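Local structure of glycoside hydrolase, GH17 family (Formosa sp. Hel1_33_131, 6FCG) at residues L78-I83 against G390-L395; D204-S209 against A234-S239; Y243-T248 against S321-E326. The protein is an endo-laminarinase of glycoside hydrolase family 17 that probably hydrolyses internal beta-1,3-glucosidic bonds of the algal storage glucan laminarin. All coordinates share one frame; numbering follows the deposited sequence.

Contact 1 (L78-I83 against G390-L395); sequences LHAMNI and GVFEGL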
# COMPACT_ATOMS: atom_id res chain seq x y z
N LEU A 78 29.13 21.45 28.89
CA LEU A 78 29.80 21.62 27.61
C LEU A 78 31.26 21.92 27.80
O LEU A 78 32.10 21.46 27.02
CB LEU A 78 29.13 22.74 26.79
CG LEU A 78 27.68 22.49 26.37
CD1 LEU A 78 27.20 23.66 25.52
CD2 LEU A 78 27.54 21.19 25.60
N HIS A 79 31.56 22.76 28.78
CA HIS A 79 32.94 23.16 29.05
C HIS A 79 33.78 21.96 29.47
O HIS A 79 34.94 21.83 29.03
CB HIS A 79 32.98 24.24 30.14
CG HIS A 79 34.36 24.70 30.45
ND1 HIS A 79 34.96 25.74 29.77
CD2 HIS A 79 35.28 24.22 31.32
CE1 HIS A 79 36.19 25.90 30.23
NE2 HIS A 79 36.41 24.98 31.16
N ALA A 80 33.20 21.07 30.26
CA ALA A 80 33.86 19.83 30.68
C ALA A 80 34.25 18.96 29.50
O ALA A 80 35.28 18.30 29.54
CB ALA A 80 32.96 19.06 31.63
N MET A 81 33.43 18.98 28.45
CA MET A 81 33.66 18.29 27.17
C MET A 81 34.63 18.94 26.19
O MET A 81 34.77 18.44 25.09
CB MET A 81 32.35 18.29 26.39
CG MET A 81 31.49 17.08 26.47
SD MET A 81 30.07 17.38 25.40
CE MET A 81 30.87 17.15 23.79
N ASN A 82 35.26 20.05 26.55
CA ASN A 82 36.12 20.84 25.63
C ASN A 82 35.41 21.68 24.59
O ASN A 82 36.04 22.15 23.65
CB ASN A 82 37.19 20.01 24.93
CG ASN A 82 38.21 19.48 25.87
OD1 ASN A 82 38.90 20.25 26.53
ND2 ASN A 82 38.31 18.16 25.97
N ILE A 83 34.12 21.91 24.76
CA ILE A 83 33.43 22.87 23.89
C ILE A 83 33.85 24.25 24.38
O ILE A 83 33.77 24.54 25.58
CB ILE A 83 31.88 22.74 23.97
CG1 ILE A 83 31.39 21.31 23.69
CG2 ILE A 83 31.21 23.76 23.08
CD1 ILE A 83 31.51 20.81 22.28
N GLY A 390 35.00 9.95 33.67
CA GLY A 390 34.68 10.83 34.78
C GLY A 390 34.57 12.32 34.44
O GLY A 390 34.42 13.15 35.34
N VAL A 391 34.57 12.65 33.15
CA VAL A 391 34.53 14.04 32.68
C VAL A 391 33.34 14.85 33.25
O VAL A 391 33.49 16.04 33.50
CB VAL A 391 34.55 14.08 31.12
CG1 VAL A 391 34.29 15.49 30.56
CG2 VAL A 391 35.90 13.59 30.61
N PHE A 392 32.19 14.20 33.46
CA PHE A 392 30.99 14.90 33.95
C PHE A 392 30.72 14.65 35.42
O PHE A 392 29.66 14.96 35.91
CB PHE A 392 29.75 14.49 33.16
CG PHE A 392 29.90 14.64 31.69
CD1 PHE A 392 29.96 15.90 31.11
CD2 PHE A 392 30.03 13.54 30.88
CE1 PHE A 392 30.13 16.04 29.74
CE2 PHE A 392 30.21 13.67 29.50
CZ PHE A 392 30.26 14.92 28.94
N GLU A 393 31.68 14.12 36.14
CA GLU A 393 31.45 13.79 37.54
C GLU A 393 31.19 15.06 38.42
O GLU A 393 31.86 16.10 38.28
CB GLU A 393 32.58 12.88 37.96
CG GLU A 393 32.47 12.38 39.39
CD GLU A 393 32.40 10.89 39.51
OE1 GLU A 393 33.22 10.17 38.92
OE2 GLU A 393 31.51 10.44 40.26
N GLY A 394 30.15 15.00 39.24
CA GLY A 394 29.72 16.14 40.05
C GLY A 394 28.78 17.11 39.36
O GLY A 394 28.25 18.02 40.01
N LEU A 395 28.57 16.93 38.05
CA LEU A 395 27.72 17.80 37.25
C LEU A 395 26.35 17.23 37.14
O LEU A 395 26.15 16.02 37.17
CB LEU A 395 28.33 18.01 35.87
CG LEU A 395 29.63 18.85 35.82
CD1 LEU A 395 30.01 18.98 34.35
CD2 LEU A 395 29.62 20.21 36.52
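A80 is the bump of this contact, and V391, F392 and L395 make the hollow that receives it. A80 CB points into the 390-395 loop, where it lies 4.0 Å from V391 CG1 and, to another side, 4.0 Å from L395 CD1. V391 O, 3.6 Å from A80 CB, adds a backbone atom to the wall of the hollow, and the F392 ring approaches obliquely and less closely. V391 CG1 is a smaller knob: with this methyl anti to the backbone nitrogen (chi1 171°), it reaches the carbonyl end of A80 and stands over the centre of one face of the F392 ring. M81 comes to that ring differently, at the edge and near its plane, with its CG 3.5 Å from F392 CZ; the two side chains run at a slant.

The chain turns sharply in both segments. A Schellman motif ends helix 68-80 at N82, and another, at G390, ends helix 384-388, after which two beta turns fold the loop round the alanine. F392 is packed further by L386 and V387 of helix 384-388 and by an edge-to-face contact with F373. The side-chain contacts across the two segments are apolar, with the backbone carbonyls of A80 and V391 joining by van der Waals touch alone, so the loop probably meets the end of helix 68-80 through fit of shape and burial of hydrocarbon.

Contact 2 (D204-S209 against A234-S239); sequences DLWITS and AVDYLS
Backbone and side-chain bonds join two consecutive parallel strands of a TIM-type barrel here, where W206-T208 of strand 206-212 meet the V235-S239 approach to strand 238-241. D236 grips I207 twice. D236 N donates to I207 O (2.8 Å), nearly along the C=O axis, while D236 OD2 accepts from I207 N (2.8 Å) through the anti lone pair. With D236 CG beside its own backbone N (chi1 -67°), the carboxylate turns back to the I207 amide; D236 CB, placed by the backbone, lies over the W206 five-membered ring, 3.6 Å from its centroid, with carboxylate and indole planes 11° apart. One residue on, T208 OG1 donates to Y237 O at 2.7 Å, from above the carbonyl plane, and accepts a weak bond from S239 N. T208 CB lies over a face of the Y237 ring, 4.0 Å from the centroid, and Y237 CD1 meets W206 CE3 obliquely. Helix 182-197 backs the acid: K196 forms a salt bridge with D236 OD2, and Q193 binds the same oxygen. Strand 161-168 pairs with the other side of strand 206-212, and W216 of helix 214-218 packs on S209, V235 and L238.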
# COMPACT_ATOMS: atom_id res chain seq x y z
N ASP A 204 37.76 43.32 15.21
CA ASP A 204 37.98 41.87 15.19
C ASP A 204 36.72 40.97 15.25
O ASP A 204 36.83 39.74 15.18
CB ASP A 204 38.90 41.49 16.34
CG ASP A 204 40.31 42.04 16.18
OD1 ASP A 204 40.89 41.89 15.08
OD2 ASP A 204 40.85 42.57 17.17
N LEU A 205 35.55 41.61 15.38
CA LEU A 205 34.27 40.93 15.36
C LEU A 205 33.97 40.48 13.95
O LEU A 205 34.02 41.29 13.03
CB LEU A 205 33.15 41.87 15.83
CG LEU A 205 31.74 41.30 15.88
CD1 LEU A 205 31.58 40.36 17.05
CD2 LEU A 205 30.72 42.41 15.98
N TRP A 206 33.71 39.20 13.78
CA TRP A 206 33.50 38.66 12.45
C TRP A 206 32.02 38.60 12.11
O TRP A 206 31.20 38.27 12.97
CB TRP A 206 34.20 37.29 12.32
CG TRP A 206 35.61 37.38 11.79
CD1 TRP A 206 36.39 38.49 11.74
CD2 TRP A 206 36.40 36.31 11.25
NE1 TRP A 206 37.61 38.20 11.21
CE2 TRP A 206 37.66 36.86 10.92
CE3 TRP A 206 36.18 34.96 11.04
CZ2 TRP A 206 38.68 36.12 10.36
CZ3 TRP A 206 37.20 34.19 10.49
CH2 TRP A 206 38.44 34.78 10.16
N ILE A 207 31.69 38.91 10.86
CA ILE A 207 30.31 38.90 10.39
C ILE A 207 30.15 37.83 9.35
O ILE A 207 31.01 37.64 8.50
CB ILE A 207 29.93 40.25 9.79
CG1 ILE A 207 30.35 41.40 10.71
CG2 ILE A 207 28.43 40.30 9.52
CD1 ILE A 207 29.71 41.40 12.09
N THR A 208 29.03 37.11 9.41
CA THR A 208 28.72 36.04 8.45
C THR A 208 27.24 35.93 8.26
O THR A 208 26.47 36.75 8.78
CB THR A 208 29.29 34.67 8.91
OG1 THR A 208 29.22 33.70 7.87
CG2 THR A 208 28.56 34.14 10.16
N SER A 209 26.84 34.95 7.46
CA SER A 209 25.46 34.46 7.41
C SER A 209 25.55 32.96 7.46
O SER A 209 26.44 32.38 6.86
CB SER A 209 24.76 34.90 6.14
OG SER A 209 23.39 34.55 6.17
N ALA A 234 31.37 40.68 1.19
CA ALA A 234 31.14 41.47 2.41
C ALA A 234 31.39 40.71 3.70
O ALA A 234 31.86 41.31 4.67
CB ALA A 234 29.73 42.04 2.42
N VAL A 235 31.09 39.41 3.75
CA VAL A 235 31.26 38.62 4.99
C VAL A 235 32.72 38.37 5.33
O VAL A 235 33.58 38.41 4.45
CB VAL A 235 30.52 37.24 4.97
CG1 VAL A 235 29.03 37.44 4.86
CG2 VAL A 235 31.03 36.32 3.87
N ASP A 236 33.02 38.15 6.60
CA ASP A 236 34.39 37.79 7.00
C ASP A 236 34.66 36.32 6.71
O ASP A 236 35.79 35.96 6.38
CB ASP A 236 34.65 38.12 8.46
CG ASP A 236 34.65 39.62 8.72
OD1 ASP A 236 35.60 40.29 8.28
OD2 ASP A 236 33.71 40.14 9.38
N TYR A 237 33.62 35.48 6.81
CA TYR A 237 33.69 34.07 6.39
C TYR A 237 32.32 33.54 6.00
O TYR A 237 31.31 34.20 6.22
CB TYR A 237 34.30 33.22 7.52
CG TYR A 237 33.37 32.86 8.67
CD1 TYR A 237 33.13 33.75 9.70
CD2 TYR A 237 32.76 31.61 8.74
CE1 TYR A 237 32.30 33.40 10.77
CE2 TYR A 237 31.93 31.26 9.79
CZ TYR A 237 31.70 32.16 10.80
OH TYR A 237 30.88 31.82 11.87
N LEU A 238 32.29 32.31 5.46
CA LEU A 238 31.05 31.63 5.09
C LEU A 238 30.74 30.52 6.08
O LEU A 238 31.54 29.61 6.26
CB LEU A 238 31.15 31.01 3.69
CG LEU A 238 31.05 31.96 2.48
CD1 LEU A 238 32.32 32.79 2.31
CD2 LEU A 238 30.80 31.17 1.20
N SER A 239 29.56 30.60 6.70
CA SER A 239 29.05 29.56 7.60
C SER A 239 28.06 28.66 6.80
O SER A 239 26.97 29.07 6.44
CB SER A 239 28.39 30.21 8.82
OG SER A 239 28.04 29.25 9.78

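Contact 3 (Y243-T248 against S321-E326); sequences YPMHDT and SKATDE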
# COMPACT_ATOMS: atom_id res chain seq x y z
N TYR A 243 23.57 18.52 5.29
CA TYR A 243 22.79 17.53 6.04
C TYR A 243 22.57 16.21 5.31
O TYR A 243 21.48 15.93 4.82
CB TYR A 243 21.45 18.13 6.47
CG TYR A 243 21.48 18.81 7.85
CD1 TYR A 243 21.39 18.04 9.00
CD2 TYR A 243 21.60 20.20 7.97
CE1 TYR A 243 21.42 18.64 10.25
CE2 TYR A 243 21.63 20.82 9.21
CZ TYR A 243 21.54 20.04 10.34
OH TYR A 243 21.54 20.60 11.59
N PRO A 244 23.61 15.37 5.26
CA PRO A 244 23.45 14.02 4.71
C PRO A 244 22.27 13.25 5.32
O PRO A 244 21.56 12.57 4.57
CB PRO A 244 24.79 13.32 5.03
CG PRO A 244 25.74 14.39 5.41
CD PRO A 244 25.04 15.71 5.47
N MET A 245 22.06 13.34 6.64
CA MET A 245 20.99 12.57 7.29
C MET A 245 19.67 12.80 6.59
O MET A 245 18.97 11.87 6.25
CB MET A 245 20.84 12.93 8.76
CG MET A 245 19.94 11.96 9.52
SD MET A 245 18.74 12.75 10.61
CE MET A 245 17.69 13.64 9.49
N HIS A 246 19.34 14.06 6.35
CA HIS A 246 18.12 14.39 5.62
C HIS A 246 18.12 13.85 4.21
O HIS A 246 17.09 13.42 3.73
CB HIS A 246 17.90 15.91 5.62
CG HIS A 246 17.46 16.42 6.95
ND1 HIS A 246 18.25 17.23 7.74
CD2 HIS A 246 16.34 16.18 7.66
CE1 HIS A 246 17.61 17.50 8.87
NE2 HIS A 246 16.45 16.88 8.84
N ASP A 247 19.27 13.91 3.54
CA ASP A 247 19.36 13.43 2.19
C ASP A 247 19.28 11.91 2.07
O ASP A 247 18.91 11.41 1.01
CB ASP A 247 20.58 14.02 1.47
CG ASP A 247 20.38 15.50 1.09
OD1 ASP A 247 19.23 15.98 1.11
OD2 ASP A 247 21.37 16.18 0.74
N THR A 248 19.48 11.15 3.16
CA THR A 248 19.13 9.71 3.12
C THR A 248 17.66 9.43 2.70
O THR A 248 17.34 8.31 2.27
CB THR A 248 19.33 8.97 4.45
OG1 THR A 248 18.44 9.47 5.45
CG2 THR A 248 20.75 9.07 4.89
N SER A 321 14.36 5.54 6.01
CA SER A 321 15.74 5.31 5.54
C SER A 321 16.67 4.58 6.49
O SER A 321 17.79 4.30 6.11
CB SER A 321 16.37 6.64 5.17
OG SER A 321 16.76 7.37 6.33
N LYS A 322 16.22 4.25 7.70
CA LYS A 322 17.05 3.51 8.69
C LYS A 322 18.32 4.27 9.11
O LYS A 322 19.34 3.66 9.44
CB LYS A 322 17.46 2.11 8.18
CG LYS A 322 16.40 1.32 7.44
CD LYS A 322 15.38 0.70 8.35
CE LYS A 322 14.63 -0.33 7.53
NZ LYS A 322 13.27 -0.58 8.02
N ALA A 323 18.26 5.59 9.10
CA ALA A 323 19.42 6.42 9.43
C ALA A 323 19.57 6.67 10.92
O ALA A 323 20.67 6.61 11.45
CB ALA A 323 19.31 7.74 8.69
N THR A 324 18.47 6.92 11.60
CA THR A 324 18.50 7.43 12.95
C THR A 324 18.64 6.38 14.06
O THR A 324 17.78 5.53 14.20
CB THR A 324 17.25 8.24 13.24
OG1 THR A 324 16.09 7.44 13.00
CG2 THR A 324 17.21 9.46 12.37
N ASP A 325 19.72 6.49 14.83
CA ASP A 325 19.95 5.78 16.10
C ASP A 325 21.25 6.34 16.70
O ASP A 325 22.01 7.01 16.00
CB ASP A 325 20.03 4.25 15.90
CG ASP A 325 21.14 3.83 14.94
OD1 ASP A 325 22.32 4.02 15.31
OD2 ASP A 325 20.82 3.31 13.84
N GLU A 326 21.53 6.02 17.96
CA GLU A 326 22.67 6.61 18.65
C GLU A 326 24.03 6.17 18.13
O GLU A 326 25.04 6.90 18.28
CB GLU A 326 22.61 6.35 20.13
CG GLU A 326 21.44 7.08 20.80
CD GLU A 326 21.39 6.91 22.31
OE1 GLU A 326 22.41 6.54 22.94
OE2 GLU A 326 20.31 7.16 22.89
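M245, whose SD meets T324 across the contact, turns its CE methyl onto one face of the H246 imidazole, 3.4 Å above the plane and toward the rim; Y243 CB lies in plane at the edge of the same ring. Y316, in the loop before S321, meets H246 edge-to-face. Bends at chi2 and chi3 let the methionine serve both sides: while CE stays on H246, M245 SD comes to 4.0 Å from T324 CG2 and M245 CG to 4.3 Å from A323 CB.

One helical turn on, the contact becomes polar. T248 OG1 sits between its own backbone N and carbonyl carbon (chi1 65°), which directs the hydroxyl back along the helix, where it donates to M245 O at 2.6 Å, in the carbonyl plane and with a C=O...donor angle of 157°. T248 OG1 in turn accepts from S321 OG at 2.8 Å, making a short relay from loop hydroxyl to helix hydroxyl to helix carbonyl. A323 CB closes in on T248 OG1 at 3.8 Å. A valine in place of this threonine would probably leave the S321 hydroxyl without its acceptor and M245 O without its side-chain donor in a buried place.

Helix 244-250 follows strand 238-241 of the barrel, and the loop lies between strand 301-305 and helix 326-342. It is held by W255, bound to S321 O, and W308, bound to A323 O. The chemistry implies a directional attachment, which probably helps to set the loop against the helix, with the M245, A323 and T324 side chains supplying apolar cover beside it.

In the fold
From the N terminus, the chain passes strand 50-53 and then helix 68-80, whose end opens contact 1; that contact closes only at 390-395, so its loop spans most of the barrel and contains the other two. Contact 2 closes a short loop within it, a beta-alpha-beta crossover from strand 206-212 to strand 238-241. Helix 244-250 follows and opens contact 3, which closes at 321-326, past strand 301-305 and before helix 326-342. Contacts 2 and 3 are in series and do not cross, lying on opposite sides of the chain's centre with their centres about 30 Å apart. Together the three join neighbouring strands, a post-strand helix to a later loop, and the early and late parts of the chain.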